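Local coordinates for tyrosine-protein phosphatase YwqE (Bacillus subtilis, PDB 3QY6), which removes phosphate from phosphotyrosine in proteins such as YwqD, YwqF and Ssb, as a manganese-dependent phosphatase of the metallo-dependent hydrolase superfamily, at residues I23-A28 with S193-V198; H7-M12 with I37-H42; E184-H189 with P241-K246; A135-N140 with A158-T163. One frame throughout, in Å; residues are numbered along the deposited sequence.

Interaction 1 of 4, residues I23-A28 with S193-V198; sequences IEMARA and SDAHNV. With FE (Fe (III) ion), chain C; MG (magnesium ion), chain D.
Met25, on helix 19-31, reaches across to the backbone of Ala195 and His196, in the loop that follows strand 190-192 of this TIM-barrel-type fold and carries two metal ligands. CB and CG span the distance from the helix: CG stands anti to the carbonyl carbon (chi1 -70°), and the nearly straight chi2 sends the chain on to sulfur. SD then lies 3.5 Å from His196 O. A bend at chi3 (70°) turns the methyl aside, and CE ends 3.4 Å from Ala195 O and 3.8 Å from Ala195 CB, with Asn197 N also close by. All of this is van der Waals contact, since no hydrogen bond joins the two segments. Replacing Met25 with an alanine takes away everything beyond CB, SD and CE included, and would probably open a gap behind the Ala195-His196 carbonyls, leaving the loop less firmly backed. Farther along the helix, the methyl of Ala28 meets Val198 CG2 at the exposed end of the contact.

The backed loop is shaped by its own bonds. Ser193 OG accepts from Ala195 N, which makes an ST turn, and also bonds to Asp3. Asp194 OD1 binds an iron, whose other protein ligands are His5, His7 and Glu80. On the His196 ring, ND1 donates to Asp194 O at 2.9 Å; the acceptor is nearly in the ring plane, although the donor sits above the carbonyl plane. Together with the metal bond, this probably limits the ring's rotation: His196 NE2 binds the magnesium at 2.3 Å.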
loop_
_atom_site.group_PDB
_atom_site.type_symbol
_atom_site.label_atom_id
_atom_site.label_comp_id
_atom_site.label_asym_id
_atom_site.label_seq_id
_atom_site.Cartn_x
_atom_site.Cartn_y
_atom_site.Cartn_z
ATOM N N ILE A 23 15.071 0.807 12.228
ATOM C CA ILE A 23 15.359 -0.473 12.884
ATOM C C ILE A 23 14.236 -0.883 13.845
ATOM O O ILE A 23 13.832 -2.044 13.867
ATOM C CB ILE A 23 16.733 -0.463 13.593
ATOM C CG1 ILE A 23 17.853 -0.388 12.548
ATOM C CG2 ILE A 23 16.899 -1.718 14.472
ATOM C CD1 ILE A 23 19.180 0.017 13.128
ATOM N N GLU A 24 13.706 0.073 14.606
ATOM C CA GLU A 24 12.620 -0.231 15.527
ATOM C C GLU A 24 11.362 -0.669 14.754
ATOM O O GLU A 24 10.643 -1.561 15.204
ATOM C CB GLU A 24 12.348 0.942 16.480
ATOM C CG GLU A 24 13.502 1.192 17.499
ATOM C CD GLU A 24 13.906 -0.069 18.301
ATOM O OE1 GLU A 24 13.033 -0.668 18.961
ATOM O OE2 GLU A 24 15.099 -0.466 18.271
ATOM N N MET A 25 11.142 -0.086 13.570
ATOM C CA MET A 25 9.977 -0.470 12.750
ATOM C C MET A 25 10.179 -1.863 12.186
ATOM O O MET A 25 9.233 -2.651 12.143
ATOM C CB MET A 25 9.736 0.511 11.616
ATOM C CG MET A 25 9.227 1.853 12.111
ATOM S SD MET A 25 9.055 3.085 10.844
ATOM C CE MET A 25 7.652 2.445 9.897
ATOM N N ALA A 26 11.407 -2.162 11.769
ATOM C CA ALA A 26 11.732 -3.495 11.245
ATOM C C ALA A 26 11.528 -4.575 12.312
ATOM O O ALA A 26 10.952 -5.625 12.027
ATOM C CB ALA A 26 13.161 -3.542 10.659
ATOM N N ARG A 27 11.963 -4.291 13.542
ATOM C CA ARG A 27 11.754 -5.235 14.661
ATOM C C ARG A 27 10.262 -5.440 14.894
ATOM O O ARG A 27 9.813 -6.579 15.038
ATOM C CB ARG A 27 12.455 -4.764 15.946
ATOM C CG ARG A 27 13.980 -4.731 15.858
ATOM C CD ARG A 27 14.611 -4.671 17.234
ATOM N NE ARG A 27 16.073 -4.671 17.185
ATOM C CZ ARG A 27 16.837 -3.630 17.511
ATOM N NH1 ARG A 27 16.284 -2.492 17.912
ATOM N NH2 ARG A 27 18.162 -3.721 17.432
ATOM N N ALA A 28 9.497 -4.338 14.905
ATOM C CA ALA A 28 8.042 -4.417 14.994
ATOM C C ALA A 28 7.465 -5.297 13.892
ATOM O O ALA A 28 6.585 -6.129 14.143
ATOM C CB ALA A 28 7.409 -3.035 14.934
ATOM N N SER A 193 0.537 -2.237 5.958
ATOM C CA SER A 193 0.689 -1.480 7.201
ATOM C C SER A 193 0.497 0.022 7.021
ATOM O O SER A 193 -0.096 0.691 7.884
ATOM C CB SER A 193 2.068 -1.713 7.801
ATOM O OG SER A 193 3.077 -1.074 7.052
ATOM N N ASP A 194 1.044 0.548 5.930
ATOM C CA ASP A 194 1.251 1.982 5.815
ATOM C C ASP A 194 1.920 2.480 7.105
ATOM O O ASP A 194 1.616 3.570 7.570
ATOM C CB ASP A 194 -0.088 2.656 5.539
ATOM C CG ASP A 194 0.046 4.089 5.004
ATOM O OD1 ASP A 194 1.167 4.562 4.731
ATOM O OD2 ASP A 194 -1.001 4.688 4.754
ATOM N N ALA A 195 2.824 1.690 7.689
ATOM C CA ALA A 195 3.399 2.085 8.991
ATOM C C ALA A 195 4.307 3.310 8.856
ATOM O O ALA A 195 5.067 3.429 7.900
ATOM C CB ALA A 195 4.175 0.914 9.617
ATOM N N HIS A 196 4.197 4.234 9.810
ATOM C CA HIS A 196 5.086 5.405 9.866
ATOM C C HIS A 196 6.031 5.403 11.065
ATOM O O HIS A 196 7.102 6.013 11.031
ATOM C CB HIS A 196 4.242 6.677 9.927
ATOM C CG HIS A 196 3.619 7.048 8.625
ATOM N ND1 HIS A 196 2.699 6.243 7.981
ATOM C CD2 HIS A 196 3.730 8.168 7.872
ATOM C CE1 HIS A 196 2.294 6.839 6.875
ATOM N NE2 HIS A 196 2.905 8.005 6.781
ATOM N N ASN A 197 5.625 4.714 12.129
ATOM C CA ASN A 197 6.356 4.714 13.409
ATOM C C ASN A 197 5.842 3.578 14.319
ATOM O O ASN A 197 4.958 2.837 13.923
ATOM C CB ASN A 197 6.213 6.092 14.086
ATOM C CG ASN A 197 4.765 6.476 14.308
ATOM O OD1 ASN A 197 4.042 5.794 15.032
ATOM N ND2 ASN A 197 4.330 7.562 13.675
ATOM N N VAL A 198 6.398 3.426 15.521
ATOM C CA VAL A 198 5.948 2.371 16.425
ATOM C C VAL A 198 5.021 2.959 17.500
ATOM O O VAL A 198 4.567 2.247 18.387
ATOM C CB VAL A 198 7.162 1.584 17.035
ATOM C CG1 VAL A 198 8.008 2.479 17.935
ATOM C CG2 VAL A 198 6.723 0.340 17.791
HETATM FE FE FE C . 1.587 5.704 2.924
HETATM MG MG MG D . 2.592 9.374 5.000
HETATM O O HOH W 1 0.358 6.077 2.827
HETATM O O HOH W 2 1.568 7.645 4.025
HETATM O O HOH W 3 0.984 9.438 4.787
#

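Interaction 2 of 4, residues H7-M12 with I37-H42; sequences HILPAM and IIATPH. With MG (magnesium ion), chain D; FE (Fe (III) ion), chain C.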
loop_
_atom_site.group_PDB
_atom_site.type_symbol
_atom_site.label_atom_id
_atom_site.label_comp_id
_atom_site.label_asym_id
_atom_site.label_seq_id
_atom_site.Cartn_x
_atom_site.Cartn_y
_atom_site.Cartn_z
ATOM N N HIS A 7 6.309 3.081 5.354
ATOM C CA HIS A 7 7.188 4.266 5.435
ATOM C C HIS A 7 8.402 4.086 6.369
ATOM O O HIS A 7 8.661 4.897 7.290
ATOM C CB HIS A 7 6.327 5.504 5.760
ATOM C CG HIS A 7 5.283 5.778 4.732
ATOM N ND1 HIS A 7 5.523 6.574 3.637
ATOM C CD2 HIS A 7 4.022 5.309 4.588
ATOM C CE1 HIS A 7 4.447 6.617 2.878
ATOM N NE2 HIS A 7 3.520 5.851 3.423
ATOM N N ILE A 8 9.172 3.025 6.098
ATOM C CA ILE A 8 10.276 2.580 6.924
ATOM C C ILE A 8 11.605 3.240 6.568
ATOM O O ILE A 8 12.528 3.268 7.395
ATOM C CB ILE A 8 10.421 1.015 6.886
ATOM C CG1 ILE A 8 11.437 0.497 7.932
ATOM C CG2 ILE A 8 10.760 0.533 5.472
ATOM C CD1 ILE A 8 11.359 -1.009 8.179
ATOM N N LEU A 9 11.720 3.763 5.354
ATOM C CA LEU A 9 12.961 4.452 4.974
ATOM C C LEU A 9 13.069 5.779 5.732
ATOM O O LEU A 9 12.085 6.515 5.855
ATOM C CB LEU A 9 13.076 4.658 3.460
ATOM C CG LEU A 9 13.212 3.376 2.621
ATOM C CD1 LEU A 9 13.194 3.734 1.140
ATOM C CD2 LEU A 9 14.474 2.586 2.979
ATOM N N PRO A 10 14.265 6.056 6.266
ATOM C CA PRO A 10 14.509 7.197 7.155
ATOM C C PRO A 10 14.784 8.480 6.401
ATOM O O PRO A 10 15.310 8.448 5.285
ATOM C CB PRO A 10 15.760 6.779 7.923
ATOM C CG PRO A 10 16.524 5.912 6.931
ATOM C CD PRO A 10 15.455 5.195 6.121
ATOM N N ALA A 11 14.423 9.598 7.030
ATOM C CA ALA A 11 14.729 10.951 6.539
ATOM C C ALA A 11 14.218 11.194 5.124
ATOM O O ALA A 11 14.886 11.824 4.308
ATOM C CB ALA A 11 16.240 11.222 6.639
ATOM N N MET A 12 13.018 10.703 4.844
ATOM C CA MET A 12 12.436 10.794 3.510
ATOM C C MET A 12 11.045 11.383 3.475
ATOM O O MET A 12 10.735 12.168 2.580
ATOM C CB MET A 12 12.451 9.431 2.825
ATOM C CG MET A 12 13.822 9.055 2.301
ATOM S SD MET A 12 13.647 7.732 1.102
ATOM C CE MET A 12 15.173 7.893 0.203
ATOM N N ILE A 37 9.454 -6.070 3.336
ATOM C CA ILE A 37 8.712 -4.833 3.191
ATOM C C ILE A 37 9.127 -4.178 1.876
ATOM O O ILE A 37 10.332 -3.971 1.618
ATOM C CB ILE A 37 9.018 -3.858 4.361
ATOM C CG1 ILE A 37 8.397 -4.363 5.670
ATOM C CG2 ILE A 37 8.519 -2.437 4.022
ATOM C CD1 ILE A 37 8.861 -3.584 6.940
ATOM N N ILE A 38 8.137 -3.828 1.064
ATOM C CA ILE A 38 8.348 -2.893 -0.044
ATOM C C ILE A 38 8.185 -1.471 0.514
ATOM O O ILE A 38 7.057 -1.048 0.862
ATOM C CB ILE A 38 7.344 -3.105 -1.197
ATOM C CG1 ILE A 38 7.271 -4.605 -1.556
ATOM C CG2 ILE A 38 7.731 -2.246 -2.445
ATOM C CD1 ILE A 38 6.352 -4.905 -2.738
ATOM N N ALA A 39 9.327 -0.795 0.656
ATOM C CA ALA A 39 9.353 0.595 1.078
ATOM C C ALA A 39 8.676 1.431 0.023
ATOM O O ALA A 39 8.990 1.332 -1.172
ATOM C CB ALA A 39 10.800 1.084 1.284
ATOM N N THR A 40 7.760 2.277 0.463
ATOM C CA THR A 40 7.010 3.124 -0.458
ATOM C C THR A 40 6.979 4.564 0.032
ATOM O O THR A 40 5.939 5.051 0.385
ATOM C CB THR A 40 5.559 2.621 -0.635
ATOM O OG1 THR A 40 4.892 2.599 0.638
ATOM C CG2 THR A 40 5.585 1.198 -1.205
ATOM N N PRO A 41 8.135 5.235 0.025
ATOM C CA PRO A 41 8.059 6.621 0.532
ATOM C C PRO A 41 7.169 7.515 -0.346
ATOM O O PRO A 41 6.972 7.240 -1.551
ATOM C CB PRO A 41 9.519 7.086 0.534
ATOM C CG PRO A 41 10.233 6.158 -0.386
ATOM C CD PRO A 41 9.482 4.851 -0.409
ATOM N N HIS A 42 6.595 8.548 0.277
ATOM C CA HIS A 42 5.784 9.530 -0.428
ATOM C C HIS A 42 6.577 10.200 -1.518
ATOM O O HIS A 42 7.713 10.629 -1.302
ATOM C CB HIS A 42 5.304 10.606 0.531
ATOM C CG HIS A 42 4.182 10.167 1.403
ATOM N ND1 HIS A 42 2.910 9.966 0.921
ATOM C CD2 HIS A 42 4.131 9.920 2.730
ATOM C CE1 HIS A 42 2.122 9.594 1.914
ATOM N NE2 HIS A 42 2.837 9.573 3.028
HETATM MG MG MG D . 2.592 9.374 5.000
HETATM FE FE FE C . 1.587 5.704 2.924
HETATM O O HOH W 1 0.358 6.077 2.827
HETATM O O HOH W 2 1.568 7.645 4.025
HETATM O O HOH W 3 0.984 9.438 4.787
#
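His7 brings its ring against that of His42 in an offset stack, with centroids 4.5 Å apart and planes inclined by 23°. The atom that overlaps is His7 CE1, which sits over one face of the His42 ring, displaced toward the rim, 3.3 Å from His42 CD2. CE1 also approaches Thr40 O obliquely. The two imidazoles serve different metals: His7 NE2 binds iron at 2.0 Å and His42 NE2 binds magnesium at 2.0 Å. Asp13 OD2 hydrogen-bonds the His7 ring at ND1 and the backbone N of His42, which probably limits rotation of the His7 ring.

At Ile8 the contact turns apolar. With CG1 anti to the backbone N (chi1 -171°), the chain extends until CD1 meets Ile37 CD1 at 3.8 Å, while CG2 packs near Ala39 CB. Leu9 follows, its CD1 set 3.6 Å from Ala39 CB and also touching Pro41 CG. Met12 closes the segment: its side chain runs beside the Pro41 ring in the same direction, SD 4.0 Å from Pro41 CG. Helix 52-68 adds Val55 against Leu9 and Pro41. The metal-binding histidines thus sit next to an aliphatic layer at the C-terminal ends of the barrel strands, and His5 and His7, separated by one residue, form the His-X-His pair typical of metallo-dependent hydrolases.

Interaction 3 of 4, residues E184-H189 with P241-K246; sequences EANLIH and PPQPVK
Ala185 and Gln243 join through the single hydrogen bond of this contact, Gln243 N to Ala185 O at 2.9 Å with an N-H...O angle of 149°. It forms where helix 173-184 ends in a Schellman motif, in which Asn186 takes positive phi (69°), and where the chain's C-terminal tail, rich in proline, runs past that helix end.

Apolar packing comes next. Leu187 forks over the tail: CD1 touches Val245 CG2 at 3.6 Å, and CD2 lies 3.8 Å from Pro242 CB. The same Val245 CG2 meets Ala185 CB at 3.9 Å, so one methyl is shared by two partners. Tyr151 and Leu150 of helix 148-155 add to this patch, against Pro242 and Leu187 respectively.

Gln243 and Lys246 touch chiefly through their aliphatic carbons. Gln243 CG is placed between its own backbone N and carbonyl carbon (chi1 57°), which lays it against the helix end, 3.4 Å from Ala185 CA. Glu184 and Lys246 meet at the surface without pairing their charges: Glu184 OE1 rests 3.2 Å from Lys246 CD, whereas Lys246 NZ stays 5.6 Å from that same OE1.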
loop_
_atom_site.group_PDB
_atom_site.type_symbol
_atom_site.label_atom_id
_atom_site.label_comp_id
_atom_site.label_asym_id
_atom_site.label_seq_id
_atom_site.Cartn_x
_atom_site.Cartn_y
_atom_site.Cartn_z
ATOM N N GLU A 184 -16.073 -6.298 2.171
ATOM C CA GLU A 184 -17.246 -7.104 1.845
ATOM C C GLU A 184 -17.535 -7.006 0.347
ATOM O O GLU A 184 -17.716 -8.025 -0.329
ATOM C CB GLU A 184 -18.446 -6.626 2.663
ATOM C CG GLU A 184 -19.765 -7.334 2.341
ATOM C CD GLU A 184 -20.927 -6.837 3.190
ATOM O OE1 GLU A 184 -22.089 -7.071 2.789
ATOM O OE2 GLU A 184 -20.691 -6.219 4.256
ATOM N N ALA A 185 -17.523 -5.769 -0.155
ATOM C CA ALA A 185 -17.818 -5.455 -1.550
ATOM C C ALA A 185 -16.763 -5.933 -2.549
ATOM O O ALA A 185 -16.880 -5.667 -3.752
ATOM C CB ALA A 185 -18.054 -3.965 -1.699
ATOM N N ASN A 186 -15.727 -6.611 -2.045
ATOM C CA ASN A 186 -14.660 -7.188 -2.864
ATOM C C ASN A 186 -13.748 -6.152 -3.541
ATOM O O ASN A 186 -13.054 -6.474 -4.500
ATOM C CB ASN A 186 -15.237 -8.159 -3.908
ATOM C CG ASN A 186 -15.887 -9.371 -3.288
ATOM O OD1 ASN A 186 -16.986 -9.766 -3.694
ATOM N ND2 ASN A 186 -15.211 -9.989 -2.320
ATOM N N LEU A 187 -13.738 -4.923 -3.024
ATOM C CA LEU A 187 -12.967 -3.827 -3.629
ATOM C C LEU A 187 -11.496 -3.775 -3.174
ATOM O O LEU A 187 -10.712 -2.970 -3.674
ATOM C CB LEU A 187 -13.677 -2.477 -3.427
ATOM C CG LEU A 187 -15.190 -2.391 -3.747
ATOM C CD1 LEU A 187 -15.742 -0.971 -3.616
ATOM C CD2 LEU A 187 -15.529 -2.972 -5.115
ATOM N N ILE A 188 -11.119 -4.672 -2.263
ATOM C CA ILE A 188 -9.791 -4.669 -1.647
ATOM C C ILE A 188 -9.025 -5.940 -1.996
ATOM O O ILE A 188 -9.556 -7.039 -1.834
ATOM C CB ILE A 188 -9.903 -4.578 -0.095
ATOM C CG1 ILE A 188 -10.708 -3.340 0.341
ATOM C CG2 ILE A 188 -8.520 -4.703 0.565
ATOM C CD1 ILE A 188 -10.165 -1.984 -0.115
ATOM N N HIS A 189 -7.779 -5.792 -2.443
ATOM C CA HIS A 189 -6.960 -6.926 -2.900
ATOM C C HIS A 189 -5.670 -7.118 -2.080
ATOM O O HIS A 189 -5.006 -8.167 -2.173
ATOM C CB HIS A 189 -6.658 -6.789 -4.399
ATOM C CG HIS A 189 -7.827 -6.308 -5.196
ATOM N ND1 HIS A 189 -8.746 -7.165 -5.771
ATOM C CD2 HIS A 189 -8.256 -5.059 -5.475
ATOM C CE1 HIS A 189 -9.681 -6.459 -6.378
ATOM N NE2 HIS A 189 -9.410 -5.177 -6.211
ATOM N N PRO A 241 -15.268 -10.935 -7.983
ATOM C CA PRO A 241 -16.172 -9.994 -8.650
ATOM C C PRO A 241 -16.606 -8.815 -7.768
ATOM O O PRO A 241 -17.301 -9.014 -6.771
ATOM C CB PRO A 241 -17.383 -10.867 -9.031
ATOM C CG PRO A 241 -17.204 -12.159 -8.291
ATOM C CD PRO A 241 -15.738 -12.326 -8.113
ATOM N N PRO A 242 -16.203 -7.584 -8.137
ATOM C CA PRO A 242 -16.564 -6.400 -7.337
ATOM C C PRO A 242 -18.076 -6.171 -7.254
ATOM O O PRO A 242 -18.807 -6.580 -8.154
ATOM C CB PRO A 242 -15.889 -5.246 -8.086
ATOM C CG PRO A 242 -15.624 -5.753 -9.451
ATOM C CD PRO A 242 -15.408 -7.229 -9.326
ATOM N N GLN A 243 -18.532 -5.527 -6.181
ATOM C CA GLN A 243 -19.952 -5.212 -6.000
ATOM C C GLN A 243 -20.166 -3.826 -5.384
ATOM O O GLN A 243 -19.235 -3.263 -4.800
ATOM C CB GLN A 243 -20.662 -6.304 -5.179
ATOM C CG GLN A 243 -20.077 -6.596 -3.805
ATOM C CD GLN A 243 -20.510 -7.947 -3.239
ATOM O OE1 GLN A 243 -20.490 -8.967 -3.935
ATOM N NE2 GLN A 243 -20.880 -7.960 -1.959
ATOM N N PRO A 244 -21.378 -3.339 -5.413
ATOM C CA PRO A 244 -21.715 -2.042 -4.846
ATOM C C PRO A 244 -21.619 -2.024 -3.324
ATOM O O PRO A 244 -21.760 -3.034 -2.670
ATOM C CB PRO A 244 -23.154 -1.877 -5.283
ATOM C CG PRO A 244 -23.211 -2.593 -6.575
ATOM C CD PRO A 244 -22.322 -3.756 -6.455
ATOM N N VAL A 245 -21.358 -0.869 -2.759
ATOM C CA VAL A 245 -21.076 -0.767 -1.347
ATOM C C VAL A 245 -22.284 -0.377 -0.517
ATOM O O VAL A 245 -22.932 0.622 -0.773
ATOM C CB VAL A 245 -20.012 0.302 -1.131
ATOM C CG1 VAL A 245 -19.844 0.588 0.299
ATOM C CG2 VAL A 245 -18.745 -0.114 -1.728
ATOM N N LYS A 246 -22.561 -1.190 0.486
ATOM C CA LYS A 246 -23.674 -0.989 1.405
ATOM C C LYS A 246 -23.482 0.174 2.347
ATOM O O LYS A 246 -22.367 0.449 2.770
ATOM C CB LYS A 246 -23.884 -2.217 2.278
ATOM C CG LYS A 246 -23.857 -3.544 1.577
ATOM C CD LYS A 246 -24.214 -4.629 2.545
ATOM C CE LYS A 246 -25.703 -4.931 2.521
ATOM N NZ LYS A 246 -26.604 -3.745 2.446
#

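Interaction 4 of 4, residues A135-N140 with A158-T163; sequences AHPERN and AASQIT. With FE (Fe (III) ion), chain B.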
loop_
_atom_site.group_PDB
_atom_site.type_symbol
_atom_site.label_atom_id
_atom_site.label_comp_id
_atom_site.label_asym_id
_atom_site.label_seq_id
_atom_site.Cartn_x
_atom_site.Cartn_y
_atom_site.Cartn_z
ATOM N N ALA A 135 -3.873 3.374 -3.065
ATOM C CA ALA A 135 -3.424 3.385 -1.679
ATOM C C ALA A 135 -4.538 3.834 -0.756
ATOM O O ALA A 135 -5.195 4.838 -1.018
ATOM C CB ALA A 135 -2.185 4.292 -1.515
ATOM N N HIS A 136 -4.738 3.095 0.332
ATOM C CA HIS A 136 -5.671 3.492 1.401
ATOM C C HIS A 136 -6.967 4.201 0.908
ATOM O O HIS A 136 -7.242 5.364 1.257
ATOM C CB HIS A 136 -4.927 4.268 2.525
ATOM C CG HIS A 136 -4.121 5.457 2.062
ATOM N ND1 HIS A 136 -4.708 6.578 1.507
ATOM C CD2 HIS A 136 -2.800 5.748 2.177
ATOM C CE1 HIS A 136 -3.781 7.489 1.261
ATOM N NE2 HIS A 136 -2.607 7.009 1.640
ATOM N N PRO A 137 -7.782 3.511 0.087
ATOM C CA PRO A 137 -8.977 4.201 -0.398
ATOM C C PRO A 137 -9.992 4.528 0.696
ATOM O O PRO A 137 -10.797 5.460 0.533
ATOM C CB PRO A 137 -9.594 3.191 -1.386
ATOM C CG PRO A 137 -9.086 1.878 -0.932
ATOM C CD PRO A 137 -7.676 2.156 -0.481
ATOM N N GLU A 138 -9.956 3.760 1.791
ATOM C CA GLU A 138 -10.812 3.998 2.953
ATOM C C GLU A 138 -10.512 5.340 3.630
ATOM O O GLU A 138 -11.336 5.855 4.384
ATOM C CB GLU A 138 -10.676 2.852 3.960
ATOM C CG GLU A 138 -9.438 2.958 4.865
ATOM C CD GLU A 138 -8.163 2.350 4.291
ATOM O OE1 GLU A 138 -7.292 1.995 5.107
ATOM O OE2 GLU A 138 -8.010 2.206 3.061
ATOM N N ARG A 139 -9.340 5.905 3.357
ATOM C CA ARG A 139 -8.957 7.185 3.978
ATOM C C ARG A 139 -9.218 8.405 3.087
ATOM O O ARG A 139 -8.844 9.535 3.445
ATOM C CB ARG A 139 -7.487 7.148 4.401
ATOM C CG ARG A 139 -7.136 5.945 5.287
ATOM C CD ARG A 139 -5.993 6.287 6.204
ATOM N NE ARG A 139 -6.377 7.276 7.215
ATOM C CZ ARG A 139 -5.751 7.457 8.375
ATOM N NH1 ARG A 139 -4.698 6.709 8.696
ATOM N NH2 ARG A 139 -6.180 8.390 9.220
ATOM N N ASN A 140 -9.807 8.159 1.915
ATOM C CA ASN A 140 -10.124 9.206 0.945
ATOM C C ASN A 140 -11.535 9.720 1.183
ATOM O O ASN A 140 -12.517 8.961 1.095
ATOM C CB ASN A 140 -9.946 8.679 -0.493
ATOM C CG ASN A 140 -10.203 9.743 -1.540
ATOM O OD1 ASN A 140 -11.352 10.030 -1.862
ATOM N ND2 ASN A 140 -9.135 10.355 -2.054
ATOM N N ALA A 158 -8.369 -1.615 -11.805
ATOM C CA ALA A 158 -7.585 -1.187 -10.630
ATOM C C ALA A 158 -7.667 -2.179 -9.480
ATOM O O ALA A 158 -8.703 -2.817 -9.272
ATOM C CB ALA A 158 -8.032 0.197 -10.148
ATOM N N ALA A 159 -6.565 -2.294 -8.734
ATOM C CA ALA A 159 -6.552 -3.003 -7.460
ATOM C C ALA A 159 -6.473 -1.951 -6.359
ATOM O O ALA A 159 -6.183 -0.785 -6.640
ATOM C CB ALA A 159 -5.365 -3.968 -7.404
ATOM N N SER A 160 -6.808 -2.334 -5.130
ATOM C CA SER A 160 -6.618 -1.424 -4.002
ATOM C C SER A 160 -6.078 -2.112 -2.753
ATOM O O SER A 160 -6.187 -3.323 -2.594
ATOM C CB SER A 160 -7.876 -0.584 -3.729
ATOM O OG SER A 160 -8.800 -1.259 -2.901
ATOM N N GLN A 161 -5.480 -1.311 -1.872
ATOM C CA GLN A 161 -4.817 -1.808 -0.682
ATOM C C GLN A 161 -5.395 -1.094 0.547
ATOM O O GLN A 161 -5.314 0.143 0.649
ATOM C CB GLN A 161 -3.290 -1.574 -0.824
ATOM C CG GLN A 161 -2.487 -1.620 0.462
ATOM C CD GLN A 161 -2.365 -0.250 1.107
ATOM O OE1 GLN A 161 -2.115 0.753 0.415
ATOM N NE2 GLN A 161 -2.563 -0.189 2.421
ATOM N N ILE A 162 -5.960 -1.879 1.471
ATOM C CA ILE A 162 -6.531 -1.373 2.734
ATOM C C ILE A 162 -5.450 -1.303 3.804
ATOM O O ILE A 162 -4.513 -2.087 3.773
ATOM C CB ILE A 162 -7.696 -2.308 3.206
ATOM C CG1 ILE A 162 -8.602 -1.628 4.226
ATOM C CG2 ILE A 162 -7.161 -3.632 3.766
ATOM C CD1 ILE A 162 -9.692 -0.788 3.621
ATOM N N THR A 163 -5.564 -0.358 4.744
ATOM C CA THR A 163 -4.612 -0.241 5.840
ATOM C C THR A 163 -4.973 -1.170 7.002
ATOM O O THR A 163 -6.124 -1.160 7.489
ATOM C CB THR A 163 -4.576 1.210 6.378
ATOM O OG1 THR A 163 -4.545 2.124 5.272
ATOM C CG2 THR A 163 -3.397 1.421 7.289
HETATM FE FE FE B . -0.804 7.953 1.830
HETATM O O HOH W 1 0.358 6.077 2.827
HETATM O O HOH W 4 -1.398 9.374 3.408
HETATM O O HOH W 5 0.621 8.968 2.142
#
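Glu138 grips Thr163 twice with one carboxylate oxygen. Thr163 N donates to Glu138 OE1 at 2.9 Å (N-H...O 155°) and Thr163 OG1 donates to it at 2.8 Å; both arrive on the syn side but from opposite faces of the carboxylate plane. Ser166 OG also bonds to OE1. The carboxylate gets there because CG is wedged between backbone N and carbonyl carbon (chi1 81°) and the chain bends again at chi2 (-87°). Its other oxygen, OE2, is buried without a polar partner, 3.5 Å from Ile162 CD1. Exchanging Glu138 for an alanine would probably leave Thr163 N and OG1 without their acceptor and free the threonine hydroxyl to turn.

Thr163 ends strand 159-163, which is neighbour to strand 131-135 in the parallel barrel sheet, the two linked by a beta-alpha-beta crossover. Ala135 and Gln161 form the parallel bridge, and just past it a weak bond runs from His136 N to Gln161 O, 3.0 Å long. Pro137 CD packs on that same carbonyl oxygen at 3.3 Å.

The side chain of Gln161 bends at chi2, bringing NE2 back to Ile162 O in a weak bond. Its OE1 lies 3.6 Å from Ala135 CA and accepts a hydrogen bond from His5 ND1, a second-shell bond that is likely to steady this iron ligand. Beyond the bridge, His136 CB touches Thr163 OG1, while His136 NE2 binds a second iron at 2.0 Å, together with Glu80 and Glu108.

In the fold
Interactions 1, 2 and 4 converge on the three-metal site, whereas interaction 3 lies on the far side of the chain's centre, about 29 Å centre to centre from interactions 1 and 2. Interactions 1 and 2, with centres about 10 Å apart, share one iron and the magnesium, and a probable hydrogen bond between His7 N and Ala195 O (2.9 Å) ties them. Interaction 4 supplies a ligand to the second iron and meets interaction 1 where Asp194 OD2 packs 3.3 Å from His136 CD2. Interaction 3 touches interaction 4, where Leu187 O and Ser160 OG are 2.7 Å apart, probably hydrogen-bonded, which links the helix end on which the tail packs to strand 159-163.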